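Local coordinates for putative xanthine dehydrogenase YAGS fad-binding subunit (Escherichia coli, PDB 5G5G), which carries the molybdenum–pterin cytosine dinucleotide cofactor of a periplasmic aldehyde oxidase, where aldehydes are probably oxidised to carboxylic acids, at residues C[622-630]-C[668-676]; C[610-618]-C[685-693]. All blocks are in the same frame, centred on the assembly; numbering follows the deposited sequence.

The four segments follow one another as 610-618, 622-630, 668-676 and 685-693, so contact 1 is nested inside the loop that contact 2 closes; the centres of the two lie about 11 Å apart. Strand 602-612, helix 619-638 and the parallel neighbouring strand 669-674 form a beta-alpha-beta connection, with contact 1 as the packing of its helix on the outermost strand of the mixed sheet within this chain. Contact 2 begins where strand 602-612 ends and pairs the turn before the helix with the loop that follows strand 669-674. Both contacts touch the pterin cytosine dinucleotide, so the end of this sheet and its covering helix together build one wall of the cofactor site.

Contact 1: residues C[622-630]-C[668-676]; sequences ARSQVIGAM and PKQEVIFLD. With MCN (pterin cytosine dinucleotide), chain Y.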
loop_
_atom_site.group_PDB
_atom_site.type_symbol
_atom_site.label_atom_id
_atom_site.label_comp_id
_atom_site.label_asym_id
_atom_site.label_seq_id
_atom_site.Cartn_x
_atom_site.Cartn_y
_atom_site.Cartn_z
ATOM N N ALA C 622 -11.993 -7.293 14.722
ATOM C CA ALA C 622 -10.818 -6.938 15.553
ATOM C C ALA C 622 -9.603 -7.766 15.098
ATOM O O ALA C 622 -8.480 -7.242 14.981
ATOM C CB ALA C 622 -11.082 -7.128 17.031
ATOM N N ARG C 623 -9.800 -9.054 14.881
ATOM C CA ARG C 623 -8.700 -9.859 14.368
ATOM C C ARG C 623 -8.199 -9.295 13.026
ATOM O O ARG C 623 -6.998 -9.193 12.813
ATOM C CB ARG C 623 -9.062 -11.308 14.254
ATOM C CG ARG C 623 -7.939 -12.116 13.617
ATOM C CD ARG C 623 -8.206 -13.581 13.675
ATOM N NE ARG C 623 -7.124 -14.306 12.983
ATOM C CZ ARG C 623 -7.068 -14.433 11.661
ATOM N NH1 ARG C 623 -8.011 -13.919 10.904
ATOM N NH2 ARG C 623 -6.070 -15.097 11.100
ATOM N N SER C 624 -9.129 -8.894 12.159
ATOM C CA SER C 624 -8.693 -8.293 10.893
ATOM C C SER C 624 -7.817 -7.076 11.079
ATOM O O SER C 624 -6.840 -6.880 10.344
ATOM C CB SER C 624 -9.913 -8.006 10.022
ATOM O OG SER C 624 -10.404 -9.251 9.462
ATOM N N GLN C 625 -8.175 -6.270 12.044
ATOM C CA GLN C 625 -7.376 -5.118 12.318
ATOM C C GLN C 625 -5.926 -5.467 12.687
ATOM O O GLN C 625 -5.019 -4.818 12.307
ATOM C CB GLN C 625 -7.946 -4.347 13.497
ATOM C CG GLN C 625 -9.165 -3.523 13.159
ATOM C CD GLN C 625 -8.823 -2.437 12.170
ATOM O OE1 GLN C 625 -9.108 -2.553 11.001
ATOM N NE2 GLN C 625 -8.174 -1.450 12.639
ATOM N N VAL C 626 -5.788 -6.505 13.489
ATOM C CA VAL C 626 -4.500 -6.896 13.992
ATOM C C VAL C 626 -3.658 -7.598 12.922
ATOM O O VAL C 626 -2.463 -7.320 12.798
ATOM C CB VAL C 626 -4.632 -7.723 15.276
ATOM C CG1 VAL C 626 -3.274 -8.120 15.776
ATOM C CG2 VAL C 626 -5.305 -6.855 16.321
ATOM N N ILE C 627 -4.246 -8.482 12.147
ATOM C CA ILE C 627 -3.479 -9.075 11.046
ATOM C C ILE C 627 -3.096 -8.012 10.021
ATOM O O ILE C 627 -2.030 -8.069 9.441
ATOM C CB ILE C 627 -4.128 -10.310 10.357
ATOM C CG1 ILE C 627 -5.414 -9.924 9.603
ATOM C CG2 ILE C 627 -4.437 -11.432 11.361
ATOM C CD1 ILE C 627 -5.995 -11.075 8.811
ATOM N N GLY C 628 -3.958 -7.027 9.858
ATOM C CA GLY C 628 -3.702 -5.930 8.946
ATOM C C GLY C 628 -2.526 -5.112 9.451
ATOM O O GLY C 628 -1.622 -4.665 8.682
ATOM N N ALA C 629 -2.535 -4.858 10.762
ATOM C CA ALA C 629 -1.449 -4.136 11.372
ATOM C C ALA C 629 -0.140 -4.933 11.379
ATOM O O ALA C 629 0.948 -4.328 11.221
ATOM C CB ALA C 629 -1.840 -3.720 12.766
ATOM N N MET C 630 -0.241 -6.234 11.615
ATOM C CA MET C 630 0.911 -7.156 11.487
ATOM C C MET C 630 1.560 -7.046 10.086
ATOM O O MET C 630 2.788 -6.916 9.967
ATOM C CB MET C 630 0.545 -8.597 11.798
ATOM C CG MET C 630 0.236 -8.798 13.307
ATOM S SD MET C 630 -0.853 -10.217 13.647
ATOM C CE MET C 630 0.276 -11.537 13.400
ATOM N N PRO C 668 2.785 -14.740 5.997
ATOM C CA PRO C 668 2.867 -16.013 6.681
ATOM C C PRO C 668 1.555 -16.305 7.365
ATOM O O PRO C 668 0.559 -15.533 7.260
ATOM C CB PRO C 668 3.927 -15.767 7.725
ATOM C CG PRO C 668 3.682 -14.380 8.127
ATOM C CD PRO C 668 3.219 -13.651 6.874
ATOM N N LYS C 669 1.575 -17.439 8.067
ATOM C CA LYS C 669 0.548 -17.717 9.039
ATOM C C LYS C 669 0.536 -16.549 10.026
ATOM O O LYS C 669 1.588 -16.189 10.550
ATOM C CB LYS C 669 0.902 -19.032 9.723
ATOM C CG LYS C 669 0.065 -19.478 10.898
ATOM C CD LYS C 669 0.699 -20.788 11.415
ATOM C CE LYS C 669 1.019 -20.761 12.880
ATOM N NZ LYS C 669 -0.291 -20.881 13.564
ATOM N N GLN C 670 -0.641 -15.969 10.246
ATOM C CA GLN C 670 -0.830 -14.865 11.230
ATOM C C GLN C 670 -1.934 -15.227 12.245
ATOM O O GLN C 670 -3.107 -15.385 11.871
ATOM C CB GLN C 670 -1.173 -13.578 10.534
ATOM C CG GLN C 670 -0.063 -13.058 9.641
ATOM C CD GLN C 670 -0.496 -11.835 8.816
ATOM O OE1 GLN C 670 -1.651 -11.724 8.341
ATOM N NE2 GLN C 670 0.431 -10.938 8.622
ATOM N N GLU C 671 -1.550 -15.357 13.509
ATOM C CA GLU C 671 -2.483 -15.710 14.596
ATOM C C GLU C 671 -2.636 -14.549 15.562
ATOM O O GLU C 671 -1.708 -13.800 15.797
ATOM C CB GLU C 671 -2.023 -16.938 15.346
ATOM C CG GLU C 671 -1.979 -18.184 14.468
ATOM C CD GLU C 671 -3.373 -18.649 14.026
ATOM O OE1 GLU C 671 -4.347 -18.478 14.827
ATOM O OE2 GLU C 671 -3.490 -19.157 12.858
ATOM N N VAL C 672 -3.845 -14.377 16.059
ATOM C CA VAL C 672 -4.161 -13.317 16.997
ATOM C C VAL C 672 -4.930 -13.912 18.185
ATOM O O VAL C 672 -5.852 -14.695 17.971
ATOM C CB VAL C 672 -5.014 -12.212 16.365
ATOM C CG1 VAL C 672 -5.298 -11.107 17.389
ATOM C CG2 VAL C 672 -4.364 -11.584 15.132
ATOM N N ILE C 673 -4.586 -13.499 19.413
ATOM C CA ILE C 673 -5.362 -13.900 20.617
ATOM C C ILE C 673 -5.695 -12.602 21.328
ATOM O O ILE C 673 -4.785 -11.798 21.565
ATOM C CB ILE C 673 -4.546 -14.791 21.548
ATOM C CG1 ILE C 673 -4.267 -16.159 20.875
ATOM C CG2 ILE C 673 -5.259 -15.005 22.894
ATOM C CD1 ILE C 673 -3.304 -17.029 21.627
ATOM N N PHE C 674 -6.962 -12.433 21.683
ATOM C CA PHE C 674 -7.380 -11.313 22.512
ATOM C C PHE C 674 -7.609 -11.783 23.913
ATOM O O PHE C 674 -8.437 -12.652 24.134
ATOM C CB PHE C 674 -8.643 -10.662 21.984
ATOM C CG PHE C 674 -8.449 -10.019 20.635
ATOM C CD1 PHE C 674 -7.704 -8.844 20.534
ATOM C CD2 PHE C 674 -9.034 -10.559 19.530
ATOM C CE1 PHE C 674 -7.512 -8.216 19.292
ATOM C CE2 PHE C 674 -8.839 -9.950 18.291
ATOM C CZ PHE C 674 -8.064 -8.805 18.184
ATOM N N LEU C 675 -6.879 -11.226 24.863
ATOM C CA LEU C 675 -7.210 -11.445 26.258
ATOM C C LEU C 675 -8.495 -10.711 26.592
ATOM O O LEU C 675 -8.794 -9.649 26.011
ATOM C CB LEU C 675 -6.070 -10.909 27.158
ATOM C CG LEU C 675 -4.720 -11.610 26.962
ATOM C CD1 LEU C 675 -3.704 -11.168 28.024
ATOM C CD2 LEU C 675 -4.821 -13.104 27.006
ATOM N N ASP C 676 -9.295 -11.268 27.485
ATOM C CA ASP C 676 -10.475 -10.577 28.057
ATOM C C ASP C 676 -9.830 -9.445 28.881
ATOM O O ASP C 676 -9.168 -9.728 29.870
ATOM C CB ASP C 676 -11.309 -11.458 29.070
ATOM C CG ASP C 676 -12.440 -12.367 28.437
ATOM O OD1 ASP C 676 -12.615 -12.338 27.201
ATOM O OD2 ASP C 676 -13.155 -13.146 29.209
HETATM N N1 MCN Y . -12.567 -3.194 17.630
HETATM C C2 MCN Y . -13.389 -4.224 18.275
HETATM N N3 MCN Y . -13.208 -3.942 19.766
HETATM C C4 MCN Y . -12.430 -3.116 20.445
HETATM C C5 MCN Y . -11.781 -2.090 19.557
HETATM C C6 MCN Y . -11.826 -2.225 18.265
HETATM O O2 MCN Y . -14.038 -5.018 17.831
HETATM N N4 MCN Y . -12.252 -3.030 21.715
HETATM C "C1'" MCN Y . -12.460 -3.427 16.198
HETATM C C2D MCN Y . -13.765 -2.984 15.436
HETATM O "O2'" MCN Y . -13.892 -3.733 14.229
HETATM C "C3'" MCN Y . -13.407 -1.609 15.185
HETATM C C4D MCN Y . -11.868 -1.471 14.789
HETATM O O4D MCN Y . -11.408 -2.619 15.654
HETATM O "O3'" MCN Y . -14.132 -0.875 14.134
HETATM C "C5'" MCN Y . -11.048 -0.364 15.106
HETATM O "O5'" MCN Y . -11.476 0.351 16.241
HETATM P PA MCN Y . -10.475 1.318 16.925
HETATM O O1A MCN Y . -11.290 2.183 17.885
HETATM O O2A MCN Y . -9.274 0.574 17.392
HETATM O O3A MCN Y . -9.951 2.308 15.665
HETATM P PB MCN Y . -10.752 3.569 15.149
HETATM O O1B MCN Y . -10.376 4.761 15.918
HETATM O O2B MCN Y . -12.196 3.218 14.996
HETATM O O3B MCN Y . -10.186 3.595 13.682
HETATM C C10 MCN Y . -8.894 4.288 13.413
HETATM C "C9'" MCN Y . -7.736 3.367 13.268
HETATM C "C8'" MCN Y . -6.414 4.302 13.132
HETATM S "S8'" MCN Y . -6.195 5.627 14.134
HETATM C "C7'" MCN Y . -5.710 4.077 12.134
HETATM S "S7'" MCN Y . -4.329 5.127 11.701
HETATM C "C6'" MCN Y . -5.785 2.753 11.314
HETATM C C7 MCN Y . -6.789 1.808 12.131
HETATM O "O9'" MCN Y . -7.994 2.412 12.375
HETATM N "N5'" MCN Y . -6.513 3.196 10.013
HETATM C C4A MCN Y . -7.113 2.137 9.141
HETATM N "N8'" MCN Y . -7.086 0.651 11.261
HETATM C C4B MCN Y . -7.420 0.840 9.967
HETATM N "N1'" MCN Y . -7.850 -0.261 9.225
HETATM C "C2'" MCN Y . -8.441 -0.133 7.963
HETATM N "N2'" MCN Y . -8.813 -1.111 7.287
HETATM N "N3'" MCN Y . -8.127 1.025 7.307
HETATM C "C4'" MCN Y . -7.687 2.246 7.791
HETATM O "O4'" MCN Y . -7.448 3.358 7.283
HETATM O O HOH W 1 -5.929 -16.118 14.850
#
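The ring of F674 presents its edge to the start of helix segment 622-630, where the backbone O of A622 and N of R623 lie near the ring plane, while V672 CG1 covers part of one face. A622 suits this place because its small CB lets CZ of F674 come within 3.6 Å. The guanidinium of R623 has I627 CG2 over one face, 4.0 Å above the plane, and Q670 O near its edge, tilted 24° out of the plane. With CG anti to the backbone N (chi1 176°) and the chain extended as far as NE, R623 runs past V672 to the strand, and NH2 donates to Q670 O at 3.1 Å, though the bond is bent to 137°. Between these groups V672 CG2 sits among V626 CG1, 3.7 Å away, I627 CG2 and M630 SD. The unbranched, flexible M630 and Q670 run past each other in opposite directions, CE touching CB; the amide NE2 of Q670 is hydrogen-bonded to T631 OG1. A water accepts from R623 NE and V672 N and donates to E671 OE1, while R623 NH1 turns to a polar side chain of another protein chain. Largely apolar packing thus ends in a polar margin, where E671 may partly offset the arginine's charge through water.

Contact 2: residues C[610-618]-C[685-693]; sequences VCAAGRILN and MKAKGVGEL. With MCN (pterin cytosine dinucleotide), chain Y; MOS (dioxothiomolybdenum(VI) ion), chain Z.
L617 overlaps M685, its CD2 meeting the methyl CE at 3.8 Å with the two side chains crossing at about a right angle; the same leucine reaches A687 CB and rests its CB beside the cytosine of the cofactor. Two backbone bonds join the segments round a single beta bridge between G614 and A687, whose CA atoms are 4.4 Å apart. R615 N donates to K686 O at 2.9 Å, almost straight at 174°, and K688 N donates to A613 O at 3.0 Å from well above the carbonyl plane. Glycine suits position 614: its positive phi (66°) is easy for that residue, and having no side chain it lets the other backbone come so close. K688 passes its CE over G614 N on the way to D679, while the ends of R615 and K686 share D13, which holds the two positive groups together.

The bridged backbones read the cytosine. Its amino N4 donates to both R615 O (2.9 Å) and K688 O (2.8 Å). The ring N3 of the cofactor accepts from L617 N at 3.0 Å. The cofactor's O2 accepts from N618 N, completing a pattern that fits cytosine. Further on, V690 N and G691 N both grip phosphate oxygen O2A, and V690 CG2 packs 3.8 Å from A613 CB. E692 then lies beside the molybdenum, where, as in relatives, it is probably the catalytic base; R440 and A351 N hold its carboxylate.

L617 and M685 are covered by helices 472-484 and 511-534, whereas L693 and C611 lie against A587 of strand 584-596, so the pairing spans the space between those helices and the sheet, with N618 capping the start of helix 619-638.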
loop_
_atom_site.group_PDB
_atom_site.type_symbol
_atom_site.label_atom_id
_atom_site.label_comp_id
_atom_site.label_asym_id
_atom_site.label_seq_id
_atom_site.Cartn_x
_atom_site.Cartn_y
_atom_site.Cartn_z
ATOM N N VAL C 610 -0.599 -11.270 20.695
ATOM C CA VAL C 610 -1.503 -11.387 21.798
ATOM C C VAL C 610 -1.794 -9.971 22.334
ATOM O O VAL C 610 -0.885 -9.261 22.774
ATOM C CB VAL C 610 -0.958 -12.313 22.909
ATOM C CG1 VAL C 610 -1.987 -12.471 24.017
ATOM C CG2 VAL C 610 -0.544 -13.707 22.362
ATOM N N CYS C 611 -3.074 -9.561 22.280
ATOM C CA CYS C 611 -3.495 -8.201 22.583
ATOM C C CYS C 611 -4.440 -8.109 23.765
ATOM O O CYS C 611 -5.350 -8.975 23.941
ATOM C CB CYS C 611 -4.217 -7.656 21.354
ATOM S SG CYS C 611 -3.171 -7.579 19.928
ATOM N N ALA C 612 -4.263 -7.028 24.529
ATOM C CA ALA C 612 -5.162 -6.623 25.608
ATOM C C ALA C 612 -5.650 -5.204 25.307
ATOM O O ALA C 612 -4.902 -4.218 25.454
ATOM C CB ALA C 612 -4.437 -6.680 26.931
ATOM N N ALA C 613 -6.896 -5.123 24.811
ATOM C CA ALA C 613 -7.465 -3.876 24.295
ATOM C C ALA C 613 -8.897 -3.677 24.814
ATOM O O ALA C 613 -9.828 -3.271 24.107
ATOM C CB ALA C 613 -7.421 -3.922 22.778
ATOM N N GLY C 614 -9.073 -3.918 26.092
ATOM C CA GLY C 614 -10.433 -3.918 26.707
ATOM C C GLY C 614 -11.326 -5.044 26.195
ATOM O O GLY C 614 -10.858 -6.010 25.595
ATOM N N ARG C 615 -12.620 -4.861 26.377
ATOM C CA ARG C 615 -13.631 -5.773 25.788
ATOM C C ARG C 615 -13.594 -5.661 24.283
ATOM O O ARG C 615 -13.700 -4.547 23.758
ATOM C CB ARG C 615 -15.006 -5.405 26.301
ATOM C CG ARG C 615 -16.162 -6.078 25.528
ATOM C CD ARG C 615 -17.468 -5.763 26.200
ATOM N NE ARG C 615 -17.641 -6.446 27.473
ATOM C CZ ARG C 615 -18.485 -6.051 28.435
ATOM N NH1 ARG C 615 -19.164 -4.895 28.344
ATOM N NH2 ARG C 615 -18.626 -6.794 29.533
ATOM N N ILE C 616 -13.430 -6.780 23.598
ATOM C CA ILE C 616 -13.474 -6.787 22.149
ATOM C C ILE C 616 -14.918 -6.839 21.666
ATOM O O ILE C 616 -15.713 -7.693 22.083
ATOM C CB ILE C 616 -12.674 -7.990 21.591
ATOM C CG1 ILE C 616 -11.197 -7.866 22.034
ATOM C CG2 ILE C 616 -12.857 -8.079 20.085
ATOM C CD1 ILE C 616 -10.467 -6.695 21.480
ATOM N N LEU C 617 -15.260 -5.911 20.797
ATOM C CA LEU C 617 -16.616 -5.720 20.339
ATOM C C LEU C 617 -17.013 -6.680 19.196
ATOM O O LEU C 617 -18.162 -7.112 19.120
ATOM C CB LEU C 617 -16.830 -4.261 19.998
ATOM C CG LEU C 617 -16.590 -3.216 21.110
ATOM C CD1 LEU C 617 -16.821 -1.774 20.636
ATOM C CD2 LEU C 617 -17.445 -3.507 22.327
ATOM N N ASN C 618 -16.063 -7.022 18.341
ATOM C CA ASN C 618 -16.278 -8.022 17.304
ATOM C C ASN C 618 -14.977 -8.717 17.035
ATOM O O ASN C 618 -14.052 -8.136 16.433
ATOM C CB ASN C 618 -16.841 -7.370 16.037
ATOM C CG ASN C 618 -17.107 -8.359 14.958
ATOM O OD1 ASN C 618 -16.299 -9.269 14.718
ATOM N ND2 ASN C 618 -18.217 -8.156 14.229
ATOM N N MET C 685 -19.017 0.819 27.467
ATOM C CA MET C 685 -18.730 -0.341 26.636
ATOM C C MET C 685 -17.631 -1.239 27.207
ATOM O O MET C 685 -17.534 -2.410 26.874
ATOM C CB MET C 685 -18.339 0.106 25.199
ATOM C CG MET C 685 -19.427 0.857 24.476
ATOM S SD MET C 685 -20.986 -0.005 24.243
ATOM C CE MET C 685 -20.466 -1.307 23.147
ATOM N N LYS C 686 -16.758 -0.638 28.002
ATOM C CA LYS C 686 -15.600 -1.299 28.618
ATOM C C LYS C 686 -14.530 -1.743 27.609
ATOM O O LYS C 686 -13.702 -2.598 27.891
ATOM C CB LYS C 686 -16.087 -2.441 29.532
ATOM C CG LYS C 686 -17.204 -1.989 30.459
ATOM C CD LYS C 686 -17.656 -3.114 31.398
ATOM C CE LYS C 686 -18.754 -2.633 32.336
ATOM N NZ LYS C 686 -19.528 -3.749 32.924
ATOM N N ALA C 687 -14.559 -1.081 26.443
ATOM C CA ALA C 687 -13.715 -1.350 25.342
ATOM C C ALA C 687 -12.572 -0.352 25.320
ATOM O O ALA C 687 -12.702 0.782 25.815
ATOM C CB ALA C 687 -14.480 -1.228 24.041
ATOM N N LYS C 688 -11.469 -0.775 24.711
ATOM C CA LYS C 688 -10.371 0.159 24.393
ATOM C C LYS C 688 -9.955 -0.025 22.935
ATOM O O LYS C 688 -10.398 -0.970 22.246
ATOM C CB LYS C 688 -9.180 -0.025 25.357
ATOM C CG LYS C 688 -9.563 0.340 26.784
ATOM C CD LYS C 688 -8.390 0.228 27.784
ATOM C CE LYS C 688 -7.979 -1.210 27.961
ATOM N NZ LYS C 688 -7.111 -1.293 29.192
ATOM N N GLY C 689 -9.079 0.854 22.444
ATOM C CA GLY C 689 -8.663 0.806 21.060
ATOM C C GLY C 689 -7.808 -0.397 20.718
ATOM O O GLY C 689 -7.078 -0.901 21.566
ATOM N N VAL C 690 -7.870 -0.804 19.453
ATOM C CA VAL C 690 -6.974 -1.863 18.928
ATOM C C VAL C 690 -6.279 -1.598 17.609
ATOM O O VAL C 690 -5.244 -2.210 17.304
ATOM C CB VAL C 690 -7.698 -3.207 18.857
ATOM C CG1 VAL C 690 -8.565 -3.325 17.608
ATOM C CG2 VAL C 690 -6.713 -4.377 19.027
ATOM N N GLY C 691 -6.886 -0.762 16.800
ATOM C CA GLY C 691 -6.421 -0.545 15.422
ATOM C C GLY C 691 -5.005 -0.004 15.244
ATOM O O GLY C 691 -4.405 -0.259 14.192
ATOM N N GLU C 692 -4.504 0.726 16.251
ATOM C CA GLU C 692 -3.120 1.193 16.276
ATOM C C GLU C 692 -2.211 0.286 17.080
ATOM O O GLU C 692 -1.086 0.004 16.657
ATOM C CB GLU C 692 -3.058 2.648 16.724
ATOM C CG GLU C 692 -3.764 3.640 15.791
ATOM C CD GLU C 692 -3.571 5.086 16.247
ATOM O OE1 GLU C 692 -3.957 5.438 17.377
ATOM O OE2 GLU C 692 -2.980 5.841 15.437
ATOM N N LEU C 693 -2.718 -0.208 18.209
ATOM C CA LEU C 693 -2.014 -1.170 19.062
ATOM C C LEU C 693 -1.439 -2.318 18.232
ATOM O O LEU C 693 -0.305 -2.741 18.428
ATOM C CB LEU C 693 -2.962 -1.718 20.131
ATOM C CG LEU C 693 -2.344 -2.879 20.928
ATOM C CD1 LEU C 693 -1.169 -2.420 21.795
ATOM C CD2 LEU C 693 -3.460 -3.518 21.751
HETATM N N1 MCN Y . -12.567 -3.194 17.630
HETATM C C2 MCN Y . -13.389 -4.224 18.275
HETATM N N3 MCN Y . -13.208 -3.942 19.766
HETATM C C4 MCN Y . -12.430 -3.116 20.445
HETATM C C5 MCN Y . -11.781 -2.090 19.557
HETATM C C6 MCN Y . -11.826 -2.225 18.265
HETATM O O2 MCN Y . -14.038 -5.018 17.831
HETATM N N4 MCN Y . -12.252 -3.030 21.715
HETATM C "C1'" MCN Y . -12.460 -3.427 16.198
HETATM C C2D MCN Y . -13.765 -2.984 15.436
HETATM O "O2'" MCN Y . -13.892 -3.733 14.229
HETATM C "C3'" MCN Y . -13.407 -1.609 15.185
HETATM C C4D MCN Y . -11.868 -1.471 14.789
HETATM O O4D MCN Y . -11.408 -2.619 15.654
HETATM O "O3'" MCN Y . -14.132 -0.875 14.134
HETATM C "C5'" MCN Y . -11.048 -0.364 15.106
HETATM O "O5'" MCN Y . -11.476 0.351 16.241
HETATM P PA MCN Y . -10.475 1.318 16.925
HETATM O O1A MCN Y . -11.290 2.183 17.885
HETATM O O2A MCN Y . -9.274 0.574 17.392
HETATM O O3A MCN Y . -9.951 2.308 15.665
HETATM P PB MCN Y . -10.752 3.569 15.149
HETATM O O1B MCN Y . -10.376 4.761 15.918
HETATM O O2B MCN Y . -12.196 3.218 14.996
HETATM O O3B MCN Y . -10.186 3.595 13.682
HETATM C C10 MCN Y . -8.894 4.288 13.413
HETATM C "C9'" MCN Y . -7.736 3.367 13.268
HETATM C "C8'" MCN Y . -6.414 4.302 13.132
HETATM S "S8'" MCN Y . -6.195 5.627 14.134
HETATM C "C7'" MCN Y . -5.710 4.077 12.134
HETATM S "S7'" MCN Y . -4.329 5.127 11.701
HETATM C "C6'" MCN Y . -5.785 2.753 11.314
HETATM C C7 MCN Y . -6.789 1.808 12.131
HETATM O "O9'" MCN Y . -7.994 2.412 12.375
HETATM N "N5'" MCN Y . -6.513 3.196 10.013
HETATM C C4A MCN Y . -7.113 2.137 9.141
HETATM N "N8'" MCN Y . -7.086 0.651 11.261
HETATM C C4B MCN Y . -7.420 0.840 9.967
HETATM N "N1'" MCN Y . -7.850 -0.261 9.225
HETATM C "C2'" MCN Y . -8.441 -0.133 7.963
HETATM N "N2'" MCN Y . -8.813 -1.111 7.287
HETATM N "N3'" MCN Y . -8.127 1.025 7.307
HETATM C "C4'" MCN Y . -7.687 2.246 7.791
HETATM O "O4'" MCN Y . -7.448 3.358 7.283
HETATM MO MO MOS Z . -4.670 6.996 13.011
HETATM S S MOS Z . -2.562 7.871 12.609
HETATM O O1 MOS Z . -5.537 8.056 11.862
HETATM O O2 MOS Z . -4.458 8.216 14.701
#